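Local coordinates for protein AMP-dependent synthetase and ligase (Xenorhabdus doucetiae, PDB 6QSR) that forms a dehydratase heterocomplex with a FabA/FabZ-like partner and probably takes part in the dehydration step of aryl polyene pigment biosynthesis, at residues Trp60-Leu74 against Gln108-Arg119. Sequence-based numbering, arbitrary orientation.
Sequences WSFSSIEMVKFQFPL and QTASQGKIKLCR
Ser61 and Cys118 open an antiparallel ladder between strands 61-70 and 109-118: Ser61 N meets Cys118 O at 2.7 Å, almost straight at 172°, and Cys118 N returns a bond to Ser61 O. Two classic beta bulges interrupt the regular pairing. In the first, Ser63 N (2.9 Å) and Ser64 N (3.1 Å) both donate to Lys116 O, approaching from the same face of its carbonyl plane. In the second, Glu66 N and Met67 N share Lys114 O through weak bonds, while Lys114 N gives a stronger one to Met67 O. Regular pairing resumes where Lys69 and Gln112 exchange two bonds, and Ala110 O then takes Gln71 N. Not every acceptor is served: Phe62 O is buried without a partner.

Among side chains, Ser64 OG lies between its backbone N and carbonyl carbon (chi1 67°) and donates to Glu66 OE2 at 2.7 Å, on the anti side of the carboxylate. Glu66 CG rests on Lys116 CG at 3.6 Å; the lysine amine goes to Lys90 O, and Glu66 OE1 makes a salt bridge to Arg115 of the FabA/FabZ-like subunit. At the C-terminus, Arg119 CB sits over the six-membered ring of Trp60, 3.9 Å from its centroid, a CH-pi contact, and a water joins Ser61 OG to Arg119 OXT. On the face carrying Ile65 and Ile115, Ile115 CG2 touches the edge of the Phe62 ring, and Ile65 reaches Ile45 of helix 41-56, the helix packed against the sheet in this hotdog fold.

Strand 61-70 also pairs with a strand of the partner chain, continuing the sheet. Its polar groups thus tie the two subunits together: Glu66, steadied by Ser64, carries a charge that the partner's arginine probably neutralises.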
ATOM      1  N   TRP A  60       2.652   1.404  21.092  1.00 25.87           N
ATOM      2  CA  TRP A  60       3.739   1.310  20.117  1.00 23.95           C
ATOM      3  C   TRP A  60       3.291   1.891  18.779  1.00 27.63           C
ATOM      4  O   TRP A  60       2.128   1.752  18.381  1.00 29.54           O
ATOM      5  CB  TRP A  60       4.186  -0.140  19.923  1.00 23.76           C
ATOM      6  CG  TRP A  60       4.974  -0.695  21.076  1.00 25.36           C
ATOM      7  CD1 TRP A  60       4.488  -1.110  22.291  1.00 25.45           C
ATOM      8  CD2 TRP A  60       6.389  -0.901  21.118  1.00 25.87           C
ATOM      9  NE1 TRP A  60       5.519  -1.561  23.082  1.00 25.64           N
ATOM     10  CE2 TRP A  60       6.696  -1.443  22.388  1.00 27.02           C
ATOM     11  CE3 TRP A  60       7.430  -0.684  20.203  1.00 22.90           C
ATOM     12  CZ2 TRP A  60       8.000  -1.780  22.762  1.00 28.17           C
ATOM     13  CZ3 TRP A  60       8.738  -1.008  20.583  1.00 25.64           C
ATOM     14  CH2 TRP A  60       9.007  -1.549  21.851  1.00 28.12           C
ATOM     15  N   SER A  61       4.229   2.525  18.085  1.00 28.00           N
ATOM     16  CA  SER A  61       3.944   3.205  16.834  1.00 29.22           C
ATOM     17  C   SER A  61       4.703   2.560  15.686  1.00 25.28           C
ATOM     18  O   SER A  61       5.680   1.850  15.887  1.00 22.31           O
ATOM     19  CB  SER A  61       4.313   4.680  16.948  1.00 32.20           C
ATOM     20  OG  SER A  61       3.515   5.321  17.927  1.00 33.61           O
ATOM     21  N   PHE A  62       4.233   2.829  14.479  1.00 22.26           N
ATOM     22  CA  PHE A  62       4.868   2.343  13.266  1.00 22.54           C
ATOM     23  C   PHE A  62       6.265   2.932  13.042  1.00 20.57           C
ATOM     24  O   PHE A  62       6.458   4.138  13.195  1.00 20.94           O
ATOM     25  CB  PHE A  62       3.988   2.688  12.065  1.00 22.06           C
ATOM     26  CG  PHE A  62       4.611   2.338  10.747  1.00 21.35           C
ATOM     27  CD1 PHE A  62       4.752   1.010  10.377  1.00 20.65           C
ATOM     28  CD2 PHE A  62       5.050   3.326   9.877  1.00 19.11           C
ATOM     29  CE1 PHE A  62       5.332   0.668   9.167  1.00 18.79           C
ATOM     30  CE2 PHE A  62       5.635   2.986   8.667  1.00 18.35           C
ATOM     31  CZ  PHE A  62       5.767   1.657   8.305  1.00 17.03           C
ATOM     32  N   SER A  63       7.216   2.080  12.646  1.00 20.47           N
ATOM     33  CA  SER A  63       8.567   2.515  12.282  1.00 23.88           C
ATOM     34  C   SER A  63       8.959   2.143  10.844  1.00 23.86           C
ATOM     35  O   SER A  63       9.379   3.005  10.068  1.00 24.49           O
ATOM     36  CB  SER A  63       9.591   1.931  13.255  1.00 26.05           C
ATOM     37  OG  SER A  63      10.860   2.485  13.011  1.00 26.46           O
ATOM     38  N   SER A  64       8.850   0.864  10.498  1.00 22.53           N
ATOM     39  CA  SER A  64       9.216   0.422   9.148  1.00 23.45           C
ATOM     40  C   SER A  64       8.519  -0.857   8.739  1.00 22.85           C
ATOM     41  O   SER A  64       8.046  -1.606   9.590  1.00 20.44           O
ATOM     42  CB  SER A  64      10.722   0.187   9.057  1.00 26.37           C
ATOM     43  OG  SER A  64      11.116  -0.909   9.858  1.00 26.88           O
ATOM     44  N   ILE A  65       8.449  -1.071   7.425  1.00 22.46           N
ATOM     45  CA  ILE A  65       8.132  -2.372   6.846  1.00 22.00           C
ATOM     46  C   ILE A  65       9.475  -2.875   6.339  1.00 20.22           C
ATOM     47  O   ILE A  65       9.950  -2.440   5.290  1.00 19.50           O
ATOM     48  CB  ILE A  65       7.086  -2.273   5.705  1.00 22.68           C
ATOM     49  CG1 ILE A  65       5.825  -1.546   6.191  1.00 24.18           C
ATOM     50  CG2 ILE A  65       6.713  -3.661   5.187  1.00 22.56           C
ATOM     51  CD1 ILE A  65       4.997  -0.933   5.079  1.00 25.94           C
ATOM     52  N   GLU A  66      10.096  -3.766   7.111  1.00 19.58           N
ATOM     53  CA  GLU A  66      11.353  -4.388   6.725  1.00 22.14           C
ATOM     54  C   GLU A  66      11.235  -5.230   5.457  1.00 23.05           C
ATOM     55  O   GLU A  66      12.072  -5.120   4.552  1.00 25.02           O
ATOM     56  CB  GLU A  66      11.906  -5.235   7.871  1.00 24.07           C
ATOM     57  CG  GLU A  66      12.365  -4.416   9.077  1.00 26.79           C
ATOM     58  CD  GLU A  66      13.458  -3.427   8.729  1.00 30.44           C
ATOM     59  OE1 GLU A  66      14.615  -3.858   8.542  1.00 32.47           O
ATOM     60  OE2 GLU A  66      13.165  -2.214   8.623  1.00 30.18           O
ATOM     61  N   MET A  67      10.190  -6.047   5.395  1.00 22.75           N
ATOM     62  CA  MET A  67       9.940  -6.885   4.239  1.00 23.73           C
ATOM     63  C   MET A  67       8.445  -7.186   4.197  1.00 20.72           C
ATOM     64  O   MET A  67       7.841  -7.537   5.212  1.00 19.71           O
ATOM     65  CB  MET A  67      10.781  -8.173   4.336  1.00 28.46           C
ATOM     66  CG  MET A  67      10.640  -9.142   3.170  1.00 38.17           C
ATOM     67  SD  MET A  67      11.637  -8.782   1.714  1.00 49.81           S
ATOM     68  CE  MET A  67      13.288  -9.186   2.283  1.00 47.53           C
ATOM     69  N   VAL A  68       7.847  -7.028   3.023  1.00 19.12           N
ATOM     70  CA  VAL A  68       6.488  -7.510   2.781  1.00 17.96           C
ATOM     71  C   VAL A  68       6.418  -8.145   1.401  1.00 18.78           C
ATOM     72  O   VAL A  68       7.041  -7.659   0.467  1.00 16.82           O
ATOM     73  CB  VAL A  68       5.428  -6.393   2.946  1.00 18.57           C
ATOM     74  CG1 VAL A  68       5.637  -5.250   1.947  1.00 18.51           C
ATOM     75  CG2 VAL A  68       4.029  -6.979   2.829  1.00 19.77           C
ATOM     76  N   LYS A  69       5.662  -9.241   1.290  1.00 21.90           N
ATOM     77  CA  LYS A  69       5.459  -9.937   0.028  1.00 25.00           C
ATOM     78  C   LYS A  69       3.969 -10.167  -0.145  1.00 23.74           C
ATOM     79  O   LYS A  69       3.313 -10.712   0.742  1.00 22.74           O
ATOM     80  CB  LYS A  69       6.203 -11.278  -0.005  1.00 31.96           C
ATOM     81  CG  LYS A  69       7.697 -11.176   0.301  1.00 40.54           C
ATOM     82  CD  LYS A  69       8.567 -11.808  -0.783  1.00 52.07           C
ATOM     83  CE  LYS A  69       9.958 -11.189  -0.834  1.00 60.16           C
ATOM     84  NZ  LYS A  69      10.781 -11.528   0.360  1.00 70.10           N
ATOM     85  N   PHE A  70       3.445  -9.728  -1.282  1.00 23.66           N
ATOM     86  CA  PHE A  70       2.066  -9.970  -1.659  1.00 24.08           C
ATOM     87  C   PHE A  70       2.126 -10.971  -2.795  1.00 27.29           C
ATOM     88  O   PHE A  70       2.507 -10.626  -3.919  1.00 27.84           O
ATOM     89  CB  PHE A  70       1.405  -8.670  -2.102  1.00 22.62           C
ATOM     90  CG  PHE A  70       1.421  -7.600  -1.053  1.00 22.15           C
ATOM     91  CD1 PHE A  70       2.322  -6.536  -1.126  1.00 21.87           C
ATOM     92  CD2 PHE A  70       0.549  -7.666   0.025  1.00 21.71           C
ATOM     93  CE1 PHE A  70       2.325  -5.550  -0.154  1.00 21.91           C
ATOM     94  CE2 PHE A  70       0.553  -6.688   1.004  1.00 22.38           C
ATOM     95  CZ  PHE A  70       1.445  -5.624   0.912  1.00 22.41           C
ATOM     96  N   GLN A  71       1.765 -12.212  -2.499  1.00 31.34           N
ATOM     97  CA  GLN A  71       1.992 -13.320  -3.430  1.00 37.75           C
ATOM     98  C   GLN A  71       0.729 -13.930  -4.045  1.00 36.86           C
ATOM     99  O   GLN A  71       0.845 -14.845  -4.858  1.00 38.85           O
ATOM    100  CB  GLN A  71       2.859 -14.396  -2.759  1.00 43.14           C
ATOM    101  CG  GLN A  71       2.181 -15.229  -1.683  1.00 48.45           C
ATOM    102  CD  GLN A  71       3.177 -15.872  -0.729  1.00 55.64           C
ATOM    103  OE1 GLN A  71       3.739 -15.206   0.143  1.00 53.12           O
ATOM    104  NE2 GLN A  71       3.396 -17.173  -0.887  1.00 58.10           N
ATOM    105  N   PHE A  72      -0.455 -13.427  -3.681  1.00 33.15           N
ATOM    106  CA  PHE A  72      -1.721 -13.864  -4.294  1.00 32.95           C
ATOM    107  C   PHE A  72      -2.753 -12.733  -4.214  1.00 30.43           C
ATOM    108  O   PHE A  72      -2.896 -12.128  -3.150  1.00 27.29           O
ATOM    109  CB  PHE A  72      -2.252 -15.112  -3.575  1.00 33.03           C
ATOM    110  CG  PHE A  72      -3.280 -15.882  -4.361  1.00 34.28           C
ATOM    111  CD1 PHE A  72      -4.643 -15.673  -4.154  1.00 33.63           C
ATOM    112  CD2 PHE A  72      -2.886 -16.823  -5.312  1.00 35.59           C
ATOM    113  CE1 PHE A  72      -5.594 -16.391  -4.881  1.00 33.65           C
ATOM    114  CE2 PHE A  72      -3.834 -17.541  -6.038  1.00 35.37           C
ATOM    115  CZ  PHE A  72      -5.189 -17.322  -5.823  1.00 32.63           C
ATOM    116  N   PRO A  73      -3.482 -12.449  -5.322  1.00 30.87           N
ATOM    117  CA  PRO A  73      -4.463 -11.357  -5.259  1.00 31.80           C
ATOM    118  C   PRO A  73      -5.699 -11.710  -4.437  1.00 31.14           C
ATOM    119  O   PRO A  73      -6.168 -12.857  -4.475  1.00 33.17           O
ATOM    120  CB  PRO A  73      -4.851 -11.121  -6.720  1.00 32.26           C
ATOM    121  CG  PRO A  73      -4.467 -12.357  -7.459  1.00 32.92           C
ATOM    122  CD  PRO A  73      -3.536 -13.171  -6.611  1.00 32.81           C
ATOM    123  N   LEU A  74      -6.206 -10.721  -3.706  1.00 26.59           N
ATOM    124  CA  LEU A  74      -7.382 -10.879  -2.864  1.00 27.20           C
ATOM    125  C   LEU A  74      -8.509 -10.016  -3.405  1.00 27.18           C
ATOM    126  O   LEU A  74      -8.281  -8.891  -3.842  1.00 24.77           O
ATOM    127  CB  LEU A  74      -7.052 -10.485  -1.424  1.00 27.24           C
ATOM    128  CG  LEU A  74      -5.973 -11.358  -0.765  1.00 24.88           C
ATOM    129  CD1 LEU A  74      -5.622 -10.836   0.613  1.00 23.88           C
ATOM    130  CD2 LEU A  74      -6.431 -12.806  -0.673  1.00 24.98           C
ATOM    131  N   GLN A 108      -2.861 -20.325  -1.168  1.00 48.29           N
ATOM    132  CA  GLN A 108      -2.891 -20.496   0.281  1.00 49.12           C
ATOM    133  C   GLN A 108      -2.407 -19.216   0.983  1.00 42.21           C
ATOM    134  O   GLN A 108      -3.245 -18.438   1.427  1.00 40.66           O
ATOM    135  CB  GLN A 108      -2.100 -21.752   0.691  1.00 57.84           C
ATOM    136  CG  GLN A 108      -1.887 -21.970   2.190  1.00 63.66           C
ATOM    137  CD  GLN A 108      -3.170 -22.008   3.014  1.00 69.36           C
ATOM    138  OE1 GLN A 108      -3.153 -21.684   4.203  1.00 79.40           O
ATOM    139  NE2 GLN A 108      -4.279 -22.411   2.397  1.00 68.06           N
ATOM    140  N   THR A 109      -1.093 -18.983   1.075  1.00 37.62           N
ATOM    141  CA  THR A 109      -0.577 -17.733   1.663  1.00 33.91           C
ATOM    142  C   THR A 109      -0.743 -16.599   0.657  1.00 27.98           C
ATOM    143  O   THR A 109      -0.291 -16.704  -0.481  1.00 27.69           O
ATOM    144  CB  THR A 109       0.901 -17.825   2.090  1.00 34.69           C
ATOM    145  OG1 THR A 109       1.064 -18.883   3.035  1.00 40.29           O
ATOM    146  CG2 THR A 109       1.371 -16.513   2.745  1.00 31.03           C
ATOM    147  N   ALA A 110      -1.419 -15.538   1.081  1.00 23.88           N
ATOM    148  CA  ALA A 110      -1.677 -14.387   0.239  1.00 24.25           C
ATOM    149  C   ALA A 110      -0.576 -13.360   0.441  1.00 23.64           C
ATOM    150  O   ALA A 110      -0.059 -12.799  -0.523  1.00 24.23           O
ATOM    151  CB  ALA A 110      -3.036 -13.788   0.559  1.00 23.96           C
ATOM    152  N   SER A 111      -0.220 -13.106   1.695  1.00 21.76           N
ATOM    153  CA  SER A 111       0.853 -12.156   1.979  1.00 21.34           C
ATOM    154  C   SER A 111       1.545 -12.446   3.300  1.00 20.86           C
ATOM    155  O   SER A 111       1.024 -13.153   4.154  1.00 21.24           O
ATOM    156  CB  SER A 111       0.307 -10.727   1.961  1.00 23.31           C
ATOM    157  OG  SER A 111      -0.590 -10.514   3.030  1.00 25.90           O
ATOM    158  N   GLN A 112       2.735 -11.888   3.460  1.00 22.38           N
ATOM    159  CA  GLN A 112       3.499 -12.078   4.681  1.00 22.68           C
ATOM    160  C   GLN A 112       4.485 -10.942   4.828  1.00 20.94           C
ATOM    161  O   GLN A 112       4.973 -10.406   3.829  1.00 21.26           O
ATOM    162  CB  GLN A 112       4.222 -13.430   4.661  1.00 26.74           C
ATOM    163  CG  GLN A 112       5.134 -13.633   3.459  1.00 34.81           C
ATOM    164  CD  GLN A 112       5.545 -15.080   3.227  1.00 41.45           C
ATOM    165  OE1 GLN A 112       4.957 -16.014   3.774  1.00 44.46           O
ATOM    166  NE2 GLN A 112       6.558 -15.268   2.396  1.00 45.06           N
ATOM    167  N   GLY A 113       4.761 -10.542   6.061  1.00 20.36           N
ATOM    168  CA  GLY A 113       5.748  -9.488   6.258  1.00 19.80           C
ATOM    169  C   GLY A 113       6.263  -9.282   7.655  1.00 19.66           C
ATOM    170  O   GLY A 113       5.820  -9.945   8.598  1.00 18.32           O
ATOM    171  N   LYS A 114       7.216  -8.351   7.751  1.00 20.45           N
ATOM    172  CA  LYS A 114       7.907  -7.996   8.992  1.00 21.15           C
ATOM    173  C   LYS A 114       7.914  -6.479   9.145  1.00 19.87           C
ATOM    174  O   LYS A 114       8.453  -5.767   8.283  1.00 17.66           O
ATOM    175  CB  LYS A 114       9.355  -8.489   8.953  1.00 25.02           C
ATOM    176  CG  LYS A 114       9.511  -9.998   8.863  1.00 29.90           C
ATOM    177  CD  LYS A 114      10.913 -10.401   8.439  1.00 36.74           C
ATOM    178  CE  LYS A 114      11.946 -10.093   9.509  1.00 43.51           C
ATOM    179  NZ  LYS A 114      13.289 -10.597   9.103  1.00 51.64           N
ATOM    180  N   ILE A 115       7.317  -6.000  10.239  1.00 19.22           N
ATOM    181  CA  ILE A 115       7.176  -4.571  10.535  1.00 18.35           C
ATOM    182  C   ILE A 115       7.953  -4.264  11.818  1.00 19.03           C
ATOM    183  O   ILE A 115       7.897  -5.040  12.762  1.00 19.88           O
ATOM    184  CB  ILE A 115       5.676  -4.218  10.693  1.00 18.16           C
ATOM    185  CG1 ILE A 115       4.975  -4.303   9.329  1.00 19.14           C
ATOM    186  CG2 ILE A 115       5.461  -2.828  11.311  1.00 17.49           C
ATOM    187  CD1 ILE A 115       3.458  -4.432   9.389  1.00 19.41           C
ATOM    188  N   LYS A 116       8.693  -3.158  11.852  1.00 20.12           N
ATOM    189  CA  LYS A 116       9.286  -2.695  13.107  1.00 20.40           C
ATOM    190  C   LYS A 116       8.414  -1.613  13.731  1.00 17.78           C
ATOM    191  O   LYS A 116       7.889  -0.730  13.030  1.00 16.76           O
ATOM    192  CB  LYS A 116      10.721  -2.205  12.918  1.00 23.74           C
ATOM    193  CG  LYS A 116      11.668  -3.287  12.432  1.00 28.10           C
ATOM    194  CD  LYS A 116      12.100  -4.246  13.533  1.00 33.82           C
ATOM    195  CE  LYS A 116      13.373  -3.810  14.244  1.00 40.77           C
ATOM    196  NZ  LYS A 116      14.214  -4.994  14.571  1.00 43.99           N
ATOM    197  N   LEU A 117       8.228  -1.708  15.042  1.00 17.40           N
ATOM    198  CA  LEU A 117       7.526  -0.674  15.807  1.00 17.95           C
ATOM    199  C   LEU A 117       8.528   0.043  16.703  1.00 19.92           C
ATOM    200  O   LEU A 117       9.612  -0.481  16.959  1.00 20.14           O
ATOM    201  CB  LEU A 117       6.405  -1.274  16.646  1.00 18.05           C
ATOM    202  CG  LEU A 117       5.369  -2.112  15.893  1.00 16.90           C
ATOM    203  CD1 LEU A 117       4.321  -2.660  16.846  1.00 17.94           C
ATOM    204  CD2 LEU A 117       4.718  -1.285  14.799  1.00 15.81           C
ATOM    205  N   CYS A 118       8.153   1.245  17.141  1.00 21.77           N
ATOM    206  CA  CYS A 118       8.950   2.056  18.068  1.00 26.13           C
ATOM    207  C   CYS A 118       8.002   2.644  19.114  1.00 29.02           C
ATOM    208  O   CYS A 118       6.792   2.733  18.894  1.00 26.49           O
ATOM    209  CB  CYS A 118       9.701   3.172  17.325  1.00 29.30           C
ATOM    210  SG  CYS A 118       8.634   4.356  16.466  1.00 40.53           S
ATOM    211  N   ARG A 119       8.546   3.040  20.256  1.00 34.17           N
ATOM    212  CA  ARG A 119       7.721   3.464  21.382  1.00 40.87           C
ATOM    213  C   ARG A 119       8.030   4.909  21.751  1.00 49.21           C
ATOM    214  O   ARG A 119       9.173   5.247  22.051  1.00 53.28           O
ATOM    215  CB  ARG A 119       7.971   2.527  22.554  1.00 46.44           C
ATOM    216  CG  ARG A 119       7.025   2.697  23.733  1.00 53.25           C
ATOM    217  CD  ARG A 119       7.350   1.719  24.856  1.00 60.10           C
ATOM    218  NE  ARG A 119       8.786   1.639  25.136  1.00 61.39           N
ATOM    219  CZ  ARG A 119       9.346   0.853  26.053  1.00 53.01           C
ATOM    220  NH1 ARG A 119       8.606   0.077  26.848  1.00 40.04           N
ATOM    221  NH2 ARG A 119      10.672   0.866  26.188  1.00 47.22           N
ATOM    222  OXT ARG A 119       7.141   5.767  21.747  1.00 54.31           O
TER
HETATM  223  O   HOH W   1       4.631   5.144  20.332  1.00 31.94           O